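Local coordinates for protein coenzyme A transferase (Yersinia pestis, PDB 3QLI) that probably transfers coenzyme A between carboxylic acids such as acetate, at residues Glu264-Gly269 and Ser291-Ala296; Gln188-Ala193 and Ser314-Tyr319; Ile210-Arg215 and Met297-Met302; Arg256-Ile261 and Thr280-Thr285. One frame throughout, in Å; residues are numbered along the deposited sequence.

Contact 1 (Glu264-Gly269 and Ser291-Ala296); sequences EVLNPG and SVFTFA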
loop_
_atom_site.group_PDB
_atom_site.type_symbol
_atom_site.label_atom_id
_atom_site.label_comp_id
_atom_site.label_asym_id
_atom_site.label_seq_id
_atom_site.Cartn_x
_atom_site.Cartn_y
_atom_site.Cartn_z
ATOM N N GLU A 264 -3.133 -6.979 15.035
ATOM C CA GLU A 264 -4.187 -5.966 15.023
ATOM C C GLU A 264 -5.276 -6.372 16.007
ATOM O O GLU A 264 -5.533 -5.669 16.982
ATOM C CB GLU A 264 -4.770 -5.791 13.626
ATOM C CG GLU A 264 -5.850 -4.694 13.541
ATOM C CD GLU A 264 -6.634 -4.783 12.240
ATOM O OE1 GLU A 264 -6.017 -4.660 11.163
ATOM O OE2 GLU A 264 -7.862 -4.994 12.303
ATOM N N VAL A 265 -5.910 -7.513 15.756
ATOM C CA VAL A 265 -6.912 -8.029 16.685
ATOM C C VAL A 265 -6.333 -9.129 17.587
ATOM O O VAL A 265 -5.656 -10.058 17.117
ATOM C CB VAL A 265 -8.175 -8.574 15.952
ATOM C CG1 VAL A 265 -7.827 -9.788 15.143
ATOM C CG2 VAL A 265 -9.279 -8.936 16.955
ATOM N N LEU A 266 -6.603 -9.018 18.883
ATOM C CA LEU A 266 -6.239 -10.074 19.830
ATOM C C LEU A 266 -7.413 -11.047 19.937
ATOM O O LEU A 266 -8.547 -10.630 20.205
ATOM C CB LEU A 266 -5.911 -9.503 21.203
ATOM C CG LEU A 266 -5.385 -10.468 22.277
ATOM C CD1 LEU A 266 -4.020 -11.038 21.875
ATOM C CD2 LEU A 266 -5.270 -9.749 23.630
ATOM N N ASN A 267 -7.135 -12.327 19.695
ATOM C CA ASN A 267 -8.168 -13.367 19.635
ATOM C C ASN A 267 -7.927 -14.461 20.680
ATOM O O ASN A 267 -6.846 -14.537 21.273
ATOM C CB ASN A 267 -8.233 -13.988 18.232
ATOM C CG ASN A 267 -6.967 -14.754 17.871
ATOM O OD1 ASN A 267 -6.035 -14.842 18.665
ATOM N ND2 ASN A 267 -6.938 -15.326 16.670
ATOM N N PRO A 268 -8.935 -15.306 20.921
ATOM C CA PRO A 268 -8.781 -16.357 21.938
ATOM C C PRO A 268 -7.600 -17.312 21.691
ATOM O O PRO A 268 -6.973 -17.761 22.651
ATOM C CB PRO A 268 -10.114 -17.107 21.856
ATOM C CG PRO A 268 -11.106 -16.006 21.464
ATOM C CD PRO A 268 -10.332 -15.174 20.460
ATOM N N GLY A 269 -7.298 -17.612 20.436
ATOM C CA GLY A 269 -6.166 -18.473 20.125
ATOM C C GLY A 269 -4.840 -17.898 20.591
ATOM O O GLY A 269 -4.024 -18.601 21.197
ATOM N N SER A 291 2.656 -8.458 24.866
ATOM C CA SER A 291 1.870 -8.758 23.677
ATOM C C SER A 291 1.103 -7.500 23.282
ATOM O O SER A 291 0.342 -6.951 24.082
ATOM C CB SER A 291 0.886 -9.902 23.947
ATOM O OG SER A 291 1.559 -11.126 24.196
ATOM N N VAL A 292 1.323 -7.038 22.055
ATOM C CA VAL A 292 0.716 -5.788 21.572
ATOM C C VAL A 292 -0.453 -6.077 20.640
ATOM O O VAL A 292 -0.363 -6.978 19.785
ATOM C CB VAL A 292 1.774 -4.915 20.847
ATOM C CG1 VAL A 292 1.121 -3.778 20.081
ATOM C CG2 VAL A 292 2.790 -4.372 21.859
ATOM N N PHE A 293 -1.551 -5.327 20.818
ATOM C CA PHE A 293 -2.742 -5.449 19.977
ATOM C C PHE A 293 -3.450 -4.092 19.937
ATOM O O PHE A 293 -3.174 -3.227 20.768
ATOM C CB PHE A 293 -3.703 -6.518 20.520
ATOM C CG PHE A 293 -4.408 -6.114 21.803
ATOM C CD1 PHE A 293 -5.734 -5.700 21.784
ATOM C CD2 PHE A 293 -3.727 -6.129 23.024
ATOM C CE1 PHE A 293 -6.388 -5.319 22.953
ATOM C CE2 PHE A 293 -4.368 -5.750 24.206
ATOM C CZ PHE A 293 -5.700 -5.344 24.173
ATOM N N THR A 294 -4.350 -3.894 18.976
ATOM C CA THR A 294 -5.070 -2.620 18.910
ATOM C C THR A 294 -6.560 -2.720 19.276
ATOM O O THR A 294 -7.133 -1.757 19.775
ATOM C CB THR A 294 -4.858 -1.878 17.565
ATOM O OG1 THR A 294 -5.000 -0.470 17.780
ATOM C CG2 THR A 294 -5.840 -2.342 16.485
ATOM N N PHE A 295 -7.177 -3.874 19.045
ATOM C CA PHE A 295 -8.475 -4.168 19.662
ATOM C C PHE A 295 -8.646 -5.688 19.825
ATOM O O PHE A 295 -7.938 -6.479 19.180
ATOM C CB PHE A 295 -9.643 -3.478 18.917
ATOM C CG PHE A 295 -10.090 -4.185 17.657
ATOM C CD1 PHE A 295 -11.248 -4.956 17.657
ATOM C CD2 PHE A 295 -9.368 -4.068 16.475
ATOM C CE1 PHE A 295 -11.677 -5.609 16.509
ATOM C CE2 PHE A 295 -9.792 -4.711 15.315
ATOM C CZ PHE A 295 -10.948 -5.479 15.329
ATOM N N ALA A 296 -9.554 -6.090 20.714
ATOM C CA ALA A 296 -9.715 -7.504 21.052
ATOM C C ALA A 296 -11.142 -7.975 20.815
ATOM O O ALA A 296 -12.089 -7.251 21.097
ATOM C CB ALA A 296 -9.342 -7.734 22.498
#

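Contact 2 (Gln188-Ala193 and Ser314-Tyr319); sequences QGEAAA and SRPVDY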
loop_
_atom_site.group_PDB
_atom_site.type_symbol
_atom_site.label_atom_id
_atom_site.label_comp_id
_atom_site.label_asym_id
_atom_site.label_seq_id
_atom_site.Cartn_x
_atom_site.Cartn_y
_atom_site.Cartn_z
ATOM N N GLN A 188 -4.003 -2.536 30.300
ATOM C CA GLN A 188 -2.894 -1.589 30.231
ATOM C C GLN A 188 -2.536 -1.327 28.777
ATOM O O GLN A 188 -2.584 -2.234 27.934
ATOM C CB GLN A 188 -1.663 -2.134 30.971
ATOM C CG GLN A 188 -1.893 -2.313 32.476
ATOM C CD GLN A 188 -0.772 -3.078 33.171
ATOM O OE1 GLN A 188 0.306 -3.284 32.606
ATOM N NE2 GLN A 188 -1.033 -3.512 34.405
ATOM N N GLY A 189 -2.160 -0.094 28.477
ATOM C CA GLY A 189 -1.774 0.227 27.118
ATOM C C GLY A 189 -1.458 1.687 26.917
ATOM O O GLY A 189 -1.626 2.505 27.824
ATOM N N GLU A 190 -1.004 2.016 25.715
ATOM C CA GLU A 190 -0.672 3.394 25.399
ATOM C C GLU A 190 -1.955 4.177 25.218
ATOM O O GLU A 190 -2.738 3.881 24.302
ATOM C CB GLU A 190 0.161 3.483 24.124
ATOM C CG GLU A 190 0.374 4.927 23.677
ATOM C CD GLU A 190 1.182 5.054 22.402
ATOM O OE1 GLU A 190 1.404 4.034 21.704
ATOM O OE2 GLU A 190 1.599 6.191 22.102
ATOM N N ALA A 191 -2.163 5.157 26.104
ATOM C CA ALA A 191 -3.359 5.994 26.095
ATOM C C ALA A 191 -4.627 5.166 26.319
ATOM O O ALA A 191 -5.740 5.603 25.985
ATOM C CB ALA A 191 -3.447 6.798 24.786
ATOM N N ALA A 192 -4.467 3.978 26.891
ATOM C CA ALA A 192 -5.621 3.113 27.163
ATOM C C ALA A 192 -6.402 3.606 28.373
ATOM O O ALA A 192 -7.593 3.353 28.488
ATOM C CB ALA A 192 -5.190 1.670 27.371
ATOM N N ALA A 193 -5.717 4.297 29.276
ATOM C CA ALA A 193 -6.345 4.828 30.482
ATOM C C ALA A 193 -6.743 6.292 30.297
ATOM O O ALA A 193 -5.951 7.102 29.814
ATOM C CB ALA A 193 -5.392 4.683 31.672
ATOM N N SER A 314 -2.156 -2.828 25.029
ATOM C CA SER A 314 -2.791 -2.308 23.826
ATOM C C SER A 314 -2.092 -1.036 23.350
ATOM O O SER A 314 -1.580 -0.239 24.150
ATOM C CB SER A 314 -4.281 -2.046 24.047
ATOM O OG SER A 314 -4.460 -0.958 24.923
ATOM N N ARG A 315 -2.062 -0.855 22.036
ATOM C CA ARG A 315 -1.533 0.378 21.461
ATOM C C ARG A 315 -2.422 0.854 20.314
ATOM O O ARG A 315 -3.179 0.068 19.737
ATOM C CB ARG A 315 -0.072 0.178 21.032
ATOM C CG ARG A 315 0.816 -0.234 22.218
ATOM C CD ARG A 315 2.310 -0.052 21.949
ATOM N NE ARG A 315 2.658 1.343 21.720
ATOM C CZ ARG A 315 3.902 1.819 21.705
ATOM N NH1 ARG A 315 4.928 1.004 21.920
ATOM N NH2 ARG A 315 4.119 3.119 21.484
ATOM N N PRO A 316 -2.364 2.153 19.995
ATOM C CA PRO A 316 -3.257 2.705 18.964
ATOM C C PRO A 316 -2.966 2.160 17.577
ATOM O O PRO A 316 -1.844 1.731 17.307
ATOM C CB PRO A 316 -2.964 4.215 19.002
ATOM C CG PRO A 316 -1.676 4.360 19.765
ATOM C CD PRO A 316 -1.634 3.205 20.718
ATOM N N VAL A 317 -3.963 2.210 16.699
ATOM C CA VAL A 317 -3.855 1.525 15.412
ATOM C C VAL A 317 -2.808 2.158 14.496
ATOM O O VAL A 317 -2.206 1.472 13.675
ATOM C CB VAL A 317 -5.228 1.414 14.706
ATOM C CG1 VAL A 317 -5.788 2.821 14.388
ATOM C CG2 VAL A 317 -5.125 0.532 13.461
ATOM N N ASP A 318 -2.550 3.455 14.659
ATOM C CA ASP A 318 -1.552 4.099 13.808
ATOM C C ASP A 318 -0.128 3.684 14.192
ATOM O O ASP A 318 0.817 3.938 13.450
ATOM C CB ASP A 318 -1.712 5.629 13.792
ATOM C CG ASP A 318 -1.700 6.248 15.190
ATOM O OD1 ASP A 318 -2.340 5.718 16.127
ATOM O OD2 ASP A 318 -1.050 7.297 15.347
ATOM N N TYR A 319 0.018 3.033 15.345
ATOM C CA TYR A 319 1.288 2.374 15.699
ATOM C C TYR A 319 1.263 0.918 15.259
ATOM O O TYR A 319 2.135 0.443 14.517
ATOM C CB TYR A 319 1.516 2.445 17.214
ATOM C CG TYR A 319 2.721 1.668 17.744
ATOM C CD1 TYR A 319 3.979 2.257 17.806
ATOM C CD2 TYR A 319 2.594 0.356 18.200
ATOM C CE1 TYR A 319 5.073 1.567 18.292
ATOM C CE2 TYR A 319 3.689 -0.341 18.686
ATOM C CZ TYR A 319 4.928 0.275 18.730
ATOM O OH TYR A 319 6.027 -0.407 19.225
#

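Contact 3 (Ile210-Arg215 and Met297-Met302); sequences IEMPVR and MGQQEM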
loop_
_atom_site.group_PDB
_atom_site.type_symbol
_atom_site.label_atom_id
_atom_site.label_comp_id
_atom_site.label_asym_id
_atom_site.label_seq_id
_atom_site.Cartn_x
_atom_site.Cartn_y
_atom_site.Cartn_z
ATOM N N ILE A 210 -20.293 -8.436 24.447
ATOM C CA ILE A 210 -20.712 -9.259 23.318
ATOM C C ILE A 210 -19.563 -10.145 22.852
ATOM O O ILE A 210 -18.391 -9.749 22.878
ATOM C CB ILE A 210 -21.247 -8.423 22.130
ATOM C CG1 ILE A 210 -22.033 -9.320 21.169
ATOM C CG2 ILE A 210 -20.110 -7.679 21.406
ATOM C CD1 ILE A 210 -22.563 -8.598 19.941
ATOM N N GLU A 211 -19.906 -11.350 22.421
ATOM C CA GLU A 211 -18.893 -12.332 22.089
ATOM C C GLU A 211 -18.821 -12.543 20.600
ATOM O O GLU A 211 -19.818 -12.422 19.894
ATOM C CB GLU A 211 -19.199 -13.660 22.777
ATOM C CG GLU A 211 -19.125 -13.591 24.284
ATOM C CD GLU A 211 -19.233 -14.955 24.919
ATOM O OE1 GLU A 211 -19.788 -15.864 24.272
ATOM O OE2 GLU A 211 -18.763 -15.121 26.060
ATOM N N MET A 212 -17.627 -12.847 20.123
ATOM C CA MET A 212 -17.480 -13.364 18.788
ATOM C C MET A 212 -17.972 -14.801 18.872
ATOM O O MET A 212 -17.513 -15.561 19.727
ATOM C CB MET A 212 -16.008 -13.317 18.396
ATOM C CG MET A 212 -15.726 -13.639 16.962
ATOM S SD MET A 212 -14.019 -13.201 16.609
ATOM C CE MET A 212 -13.121 -14.219 17.787
ATOM N N PRO A 213 -18.931 -15.177 18.013
ATOM C CA PRO A 213 -19.425 -16.560 18.021
ATOM C C PRO A 213 -18.308 -17.545 17.693
ATOM O O PRO A 213 -17.497 -17.272 16.808
ATOM C CB PRO A 213 -20.472 -16.566 16.899
ATOM C CG PRO A 213 -20.078 -15.419 16.007
ATOM C CD PRO A 213 -19.556 -14.370 16.950
ATOM N N VAL A 214 -18.259 -18.659 18.420
ATOM C CA VAL A 214 -17.326 -19.736 18.130
ATOM C C VAL A 214 -17.882 -20.548 16.963
ATOM O O VAL A 214 -19.000 -21.065 17.037
ATOM C CB VAL A 214 -17.142 -20.657 19.359
ATOM C CG1 VAL A 214 -16.380 -21.923 18.984
ATOM C CG2 VAL A 214 -16.442 -19.908 20.491
ATOM N N ARG A 215 -17.115 -20.645 15.881
ATOM C CA ARG A 215 -17.564 -21.376 14.697
ATOM C C ARG A 215 -16.852 -22.719 14.554
ATOM O O ARG A 215 -15.685 -22.859 14.928
ATOM C CB ARG A 215 -17.381 -20.537 13.428
ATOM C CG ARG A 215 -18.327 -19.341 13.328
ATOM C CD ARG A 215 -18.258 -18.675 11.959
ATOM N NE ARG A 215 -18.448 -19.638 10.874
ATOM C CZ ARG A 215 -19.624 -20.155 10.525
ATOM N NH1 ARG A 215 -20.726 -19.806 11.177
ATOM N NH2 ARG A 215 -19.697 -21.026 9.526
ATOM N N MET A 297 -11.282 -9.205 20.324
ATOM C CA MET A 297 -12.594 -9.832 20.136
ATOM C C MET A 297 -12.469 -11.270 20.586
ATOM O O MET A 297 -11.449 -11.886 20.359
ATOM C CB MET A 297 -13.004 -9.808 18.655
ATOM C CG MET A 297 -13.236 -8.395 18.089
ATOM S SD MET A 297 -14.030 -8.415 16.460
ATOM C CE MET A 297 -12.724 -8.981 15.407
ATOM N N GLY A 298 -13.494 -11.809 21.235
ATOM C CA GLY A 298 -13.409 -13.186 21.699
ATOM C C GLY A 298 -14.614 -13.564 22.535
ATOM O O GLY A 298 -15.729 -13.117 22.251
ATOM N N GLN A 299 -14.388 -14.379 23.565
ATOM C CA GLN A 299 -15.456 -14.789 24.473
ATOM C C GLN A 299 -15.137 -14.399 25.916
ATOM O O GLN A 299 -14.042 -13.912 26.206
ATOM C CB GLN A 299 -15.750 -16.289 24.341
ATOM C CG GLN A 299 -16.182 -16.720 22.923
ATOM C CD GLN A 299 -14.998 -17.055 22.016
ATOM O OE1 GLN A 299 -14.025 -17.656 22.454
ATOM N NE2 GLN A 299 -15.082 -16.661 20.753
ATOM N N GLN A 300 -16.105 -14.576 26.814
ATOM C CA GLN A 300 -15.962 -14.071 28.176
ATOM C C GLN A 300 -14.663 -14.507 28.834
ATOM O O GLN A 300 -14.026 -13.729 29.548
ATOM C CB GLN A 300 -17.133 -14.499 29.059
ATOM C CG GLN A 300 -17.017 -13.942 30.470
ATOM C CD GLN A 300 -18.315 -14.024 31.255
ATOM O OE1 GLN A 300 -18.973 -13.001 31.505
ATOM N NE2 GLN A 300 -18.692 -15.241 31.656
ATOM N N GLU A 301 -14.284 -15.761 28.613
ATOM C CA GLU A 301 -13.072 -16.284 29.226
ATOM C C GLU A 301 -11.850 -15.469 28.809
ATOM O O GLU A 301 -10.972 -15.196 29.623
ATOM C CB GLU A 301 -12.864 -17.752 28.859
ATOM C CG GLU A 301 -11.421 -18.188 28.980
ATOM C CD GLU A 301 -11.262 -19.694 29.085
ATOM O OE1 GLU A 301 -11.212 -20.368 28.030
ATOM O OE2 GLU A 301 -11.179 -20.196 30.228
ATOM N N MET A 302 -11.786 -15.090 27.538
ATOM C CA MET A 302 -10.659 -14.292 27.070
ATOM C C MET A 302 -10.729 -12.872 27.630
ATOM O O MET A 302 -9.715 -12.309 28.040
ATOM C CB MET A 302 -10.606 -14.237 25.541
ATOM C CG MET A 302 -9.402 -13.457 25.036
ATOM S SD MET A 302 -9.577 -12.878 23.339
ATOM C CE MET A 302 -10.554 -11.408 23.612
#

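Contact 4 (Arg256-Ile261 and Thr280-Thr285); sequences RNDLGI and TNQRKT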
loop_
_atom_site.group_PDB
_atom_site.type_symbol
_atom_site.label_atom_id
_atom_site.label_comp_id
_atom_site.label_asym_id
_atom_site.label_seq_id
_atom_site.Cartn_x
_atom_site.Cartn_y
_atom_site.Cartn_z
ATOM N N ARG A 256 5.652 -24.527 20.403
ATOM C CA ARG A 256 6.702 -23.548 20.143
ATOM C C ARG A 256 7.179 -22.868 21.426
ATOM O O ARG A 256 6.552 -22.980 22.477
ATOM C CB ARG A 256 6.217 -22.476 19.155
ATOM C CG ARG A 256 5.809 -23.000 17.790
ATOM C CD ARG A 256 7.016 -23.388 16.929
ATOM N NE ARG A 256 6.594 -23.688 15.561
ATOM C CZ ARG A 256 6.067 -24.852 15.196
ATOM N NH1 ARG A 256 5.921 -25.812 16.101
ATOM N NH2 ARG A 256 5.687 -25.060 13.941
ATOM N N ASN A 257 8.297 -22.159 21.334
ATOM C CA ASN A 257 8.764 -21.370 22.459
ATOM C C ASN A 257 9.194 -19.960 22.045
ATOM O O ASN A 257 9.571 -19.721 20.900
ATOM C CB ASN A 257 9.907 -22.076 23.186
ATOM C CG ASN A 257 11.148 -22.191 22.335
ATOM O OD1 ASN A 257 11.809 -21.190 22.038
ATOM N ND2 ASN A 257 11.484 -23.420 21.940
ATOM N N ASP A 258 9.123 -19.042 23.000
ATOM C CA ASP A 258 9.553 -17.662 22.814
ATOM C C ASP A 258 8.887 -16.942 21.644
ATOM O O ASP A 258 9.488 -16.073 21.017
ATOM C CB ASP A 258 11.075 -17.584 22.715
ATOM C CG ASP A 258 11.750 -17.710 24.074
ATOM O OD1 ASP A 258 11.313 -17.029 25.041
ATOM O OD2 ASP A 258 12.710 -18.501 24.173
ATOM N N LEU A 259 7.642 -17.294 21.354
ATOM C CA LEU A 259 6.889 -16.517 20.368
ATOM C C LEU A 259 6.578 -15.124 20.909
ATOM O O LEU A 259 6.566 -14.892 22.131
ATOM C CB LEU A 259 5.595 -17.225 19.983
ATOM C CG LEU A 259 5.761 -18.617 19.374
ATOM C CD1 LEU A 259 4.419 -19.178 18.903
ATOM C CD2 LEU A 259 6.741 -18.562 18.218
ATOM N N GLY A 260 6.338 -14.192 19.990
ATOM C CA GLY A 260 5.898 -12.861 20.360
ATOM C C GLY A 260 4.555 -12.573 19.719
ATOM O O GLY A 260 4.119 -13.304 18.816
ATOM N N ILE A 261 3.896 -11.510 20.178
ATOM C CA ILE A 261 2.637 -11.083 19.578
ATOM C C ILE A 261 2.681 -9.597 19.249
ATOM O O ILE A 261 2.999 -8.772 20.105
ATOM C CB ILE A 261 1.434 -11.338 20.523
ATOM C CG1 ILE A 261 1.139 -12.839 20.645
ATOM C CG2 ILE A 261 0.178 -10.598 20.018
ATOM C CD1 ILE A 261 0.069 -13.157 21.679
ATOM N N THR A 280 6.287 -15.382 24.827
ATOM C CA THR A 280 7.060 -14.698 25.855
ATOM C C THR A 280 7.442 -13.273 25.436
ATOM O O THR A 280 7.778 -12.447 26.281
ATOM C CB THR A 280 8.361 -15.441 26.169
ATOM O OG1 THR A 280 9.257 -15.284 25.066
ATOM C CG2 THR A 280 8.099 -16.918 26.393
ATOM N N ASN A 281 7.422 -13.003 24.133
ATOM C CA ASN A 281 7.790 -11.686 23.613
ATOM C C ASN A 281 9.240 -11.270 23.870
ATOM O O ASN A 281 9.604 -10.101 23.699
ATOM C CB ASN A 281 6.840 -10.608 24.150
ATOM C CG ASN A 281 5.440 -10.742 23.589
ATOM O OD1 ASN A 281 5.214 -10.509 22.398
ATOM N ND2 ASN A 281 4.492 -11.118 24.439
ATOM N N GLN A 282 10.071 -12.227 24.267
ATOM C CA GLN A 282 11.465 -11.942 24.567
ATOM C C GLN A 282 12.339 -11.754 23.325
ATOM O O GLN A 282 13.445 -11.235 23.438
ATOM C CB GLN A 282 12.058 -13.031 25.471
ATOM C CG GLN A 282 11.503 -12.964 26.888
ATOM C CD GLN A 282 11.629 -11.564 27.467
ATOM O OE1 GLN A 282 12.676 -10.924 27.345
ATOM N NE2 GLN A 282 10.555 -11.068 28.071
ATOM N N ARG A 283 11.852 -12.159 22.149
ATOM C CA ARG A 283 12.635 -11.990 20.918
ATOM C C ARG A 283 12.233 -10.756 20.106
ATOM O O ARG A 283 12.845 -10.459 19.079
ATOM C CB ARG A 283 12.570 -13.248 20.031
ATOM C CG ARG A 283 12.804 -14.580 20.771
ATOM C CD ARG A 283 14.273 -14.971 20.882
ATOM N NE ARG A 283 14.428 -16.285 21.515
ATOM C CZ ARG A 283 14.487 -17.446 20.856
ATOM N NH1 ARG A 283 14.415 -17.471 19.531
ATOM N NH2 ARG A 283 14.626 -18.590 21.525
ATOM N N LYS A 284 11.208 -10.040 20.556
ATOM C CA LYS A 284 10.809 -8.805 19.883
ATOM C C LYS A 284 11.830 -7.692 20.060
ATOM O O LYS A 284 12.557 -7.629 21.061
ATOM C CB LYS A 284 9.434 -8.313 20.361
ATOM C CG LYS A 284 8.282 -9.270 20.061
ATOM C CD LYS A 284 6.930 -8.523 19.919
ATOM C CE LYS A 284 6.567 -7.768 21.173
ATOM N NZ LYS A 284 5.215 -7.116 21.113
ATOM N N THR A 285 11.870 -6.805 19.075
ATOM C CA THR A 285 12.676 -5.598 19.154
ATOM C C THR A 285 11.885 -4.473 19.834
ATOM O O THR A 285 12.414 -3.742 20.671
ATOM C CB THR A 285 13.131 -5.166 17.751
ATOM O OG1 THR A 285 14.020 -6.156 17.233
ATOM C CG2 THR A 285 13.824 -3.791 17.779
HETATM O O HOH W 1 9.359 -13.148 21.255
#

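Contact 1 (Glu264-Gly269 and Ser291-Ala296)
Two successive backbone N-H groups grip the carbonyl oxygen of Glu264: Thr294 N lies 2.9 Å from Glu264 O, and Phe295 N, 3.2 Å from Glu264 O, gives the straighter bond at 167°. Leu266 N returns a bond to Phe295 O, so 265-266 and 295-296 pair as a short two-stranded parallel sheet. Val265 CA-H points at Phe295 O, 3.1 Å from CA. On the face that carries Val265 and Phe295, the CG2 branch of the valine sits over the rim of the aromatic ring, with Val265 CG2 4.1 Å from Phe295 CE1. The Glu264 carboxylate comes to the edge of the same ring, nearly coplanar with it, and its OE2 is 3.6 Å from Phe295 CE2. With CG anti to the backbone N (chi1 -178°) and an extended chain, Glu264 runs alongside the phenylalanine, and its CG brushes Thr294 CG2. On the other face, Leu266 CD2 makes a CH-pi contact 4.1 Å from the centroid of the Phe293 ring, while Leu266 CB packs against Phe293 CG and touches Ala296 CB. Asn321 bonds Glu264 OE1, and Thr294 OG1 bonds the backbone oxygen of Arg315. Glu264 binds coenzyme A covalently, and a nearby acetate, probably from crystallisation, may mark the pocket. Two N-H bonds hold its main chain, while the ring edge and Asn321 flank the carboxylate, consistent with a residue positioned for attachment.

Contact 2 (Gln188-Ala193 and Ser314-Tyr319)
An extended Glu190, its CG turned away from the backbone N (chi1 173°), meets an Arg315 chain that bends at chi3 (63°) and thereby swings its guanidinium edge round to the carboxylate. The grip is side-on and falls on a single oxygen: Arg315 NE is 3.0 Å and Arg315 NH2 2.9 Å from Glu190 OE1. That oxygen lies close to the guanidinium plane, and the two flat groups are tilted 65° apart. NE comes on the anti side and NH2 from farther above the carboxylate plane, both from the same face. Pro316 CD presses against the same oxygen, 3.3 Å from Glu190 OE1, as its ring crosses the glutamate chain at about a right angle. One face of the guanidinium is laid over the centre of the Tyr319 ring. Asp287 takes the remaining nitrogen, NH1, in a second salt bridge and also bonds Tyr319 OH, which probably steadies the arginine between two negative charges. Behind this polar cluster the backbones join through one bridge: Ser314 N bonds Gln188 O at 3.0 Å, and Glu190 N bonds Ser314 O at 2.8 Å. Ser314 OG lies against Gly189 CA and Ala192 CB, and Asn163 bonds the hydroxyl. The type II turn Gly189-Ala192 of the N-terminal family domain thereby meets the C-terminal one at the end of strand 312-314 and the start of helix 317-320, with helix 166-172 touching Ala191 and Pro316.

Contact 3 (Ile210-Arg215 and Met297-Met302)
Met212 lays its thioether across the Met297 side chain at about a right angle, its sulfur over the beta carbon, with Met212 SD 4.1 Å from Met297 CB. The bend at chi3 (59°) turns Met212 CE back toward the main chain of Met297 and Gly298. Beside this apolar contact the backbone of 210-215 is tied down: Met212 N donates to Gly298 O at 2.9 Å. Gln299, bent at chi2, returns a nearly straight bond (170°) from NE2 to Met212 O, 2.9 Å away, with that oxygen near the plane of its amide. Gln299 is the N-cap residue of helix 300-306, and Glu211 reaches the first turn of that helix: Glu211 OE2 takes the N-H of Gln300, N to OE2 2.8 Å, from above the carboxylate plane. The negative group therefore sits where the helix dipole would probably favour it. The carboxylate and the Gln299 amide stand almost perpendicular, 87° apart. Val214 CG2 rests against that amide, 3.5 Å from Gln299 NE2. Tyr303 OH bonds both Ile210 O and Gly298 N, a further, indirect tie. Met212 also touches Val242 and Met297 touches Glu76, both of which contact coenzyme A in complexes of this protein, as does Arg215 farther along the loop.

Contact 4 (Arg256-Ile261 and Thr280-Thr285)
Strand 260-261 and the turn that begins at Thr280 approach closely, with 3.9 Å between Gly260 CA and Asn281 CA. Leu259 O receives two consecutive N-H groups, Thr280 N at 2.8 Å and Asn281 N at 2.9 Å. Asn281 then acts like a backbone partner: its OD1 takes the N-H of Ile261, 2.8 Å from OD1 to Ile261 N, from a donor tilted out of the amide plane, while Ser291 OG bonds its ND2. Lys284 bends at chi3 (-60°), passes Gly260, and sets NZ 2.9 Å from Ile261 O, above the carbonyl plane; Val292 N shares that oxygen, and Arg290 O also receives the ammonium. Thr280 OG1 donates to the anti lone pair of Asp258 OD1 at 2.7 Å. OD2 forms a salt bridge with Arg283 whose hydrogen bond is weak, OD2 to NH2 3.3 Å, and Asp258 CB lies over one face of the guanidinium. A water links Asp258 O to Arg283 N. Gln282 N points back to Thr280 OG1, closing an ST turn, so the hydroxyl both gives and receives. Facing 280-285, Asn281 OD1 and Lys284 NZ thus supplement the backbone bonds of strand 260-261, an outermost strand of the mixed sheet beside strand 237-240.

How the contacts relate
Along the chain the segments begin at 188, 210, 256, 264, 280, 291, 297 and 314. Strand 260-261 of contact 4 leads into strand 265-266 of contact 1, and these contacts, centres about 15 Å apart, are joined by Ser291-Asn281 and Val292-Ile261 bonds. Strand 295-296 runs into 297-302 of contact 3, its centre about 12 Å from that of contact 1. Contact 2 is equally close, through the parallel pairing of 291-293 with 312-314 and Thr294 OG1-Arg315 O. Contact 1 thus forms the hub; the other three do not touch one another. Segments 188-193 and 210-215 join the N-terminal part to later chain around contact 1, which holds the covalent coenzyme A residue.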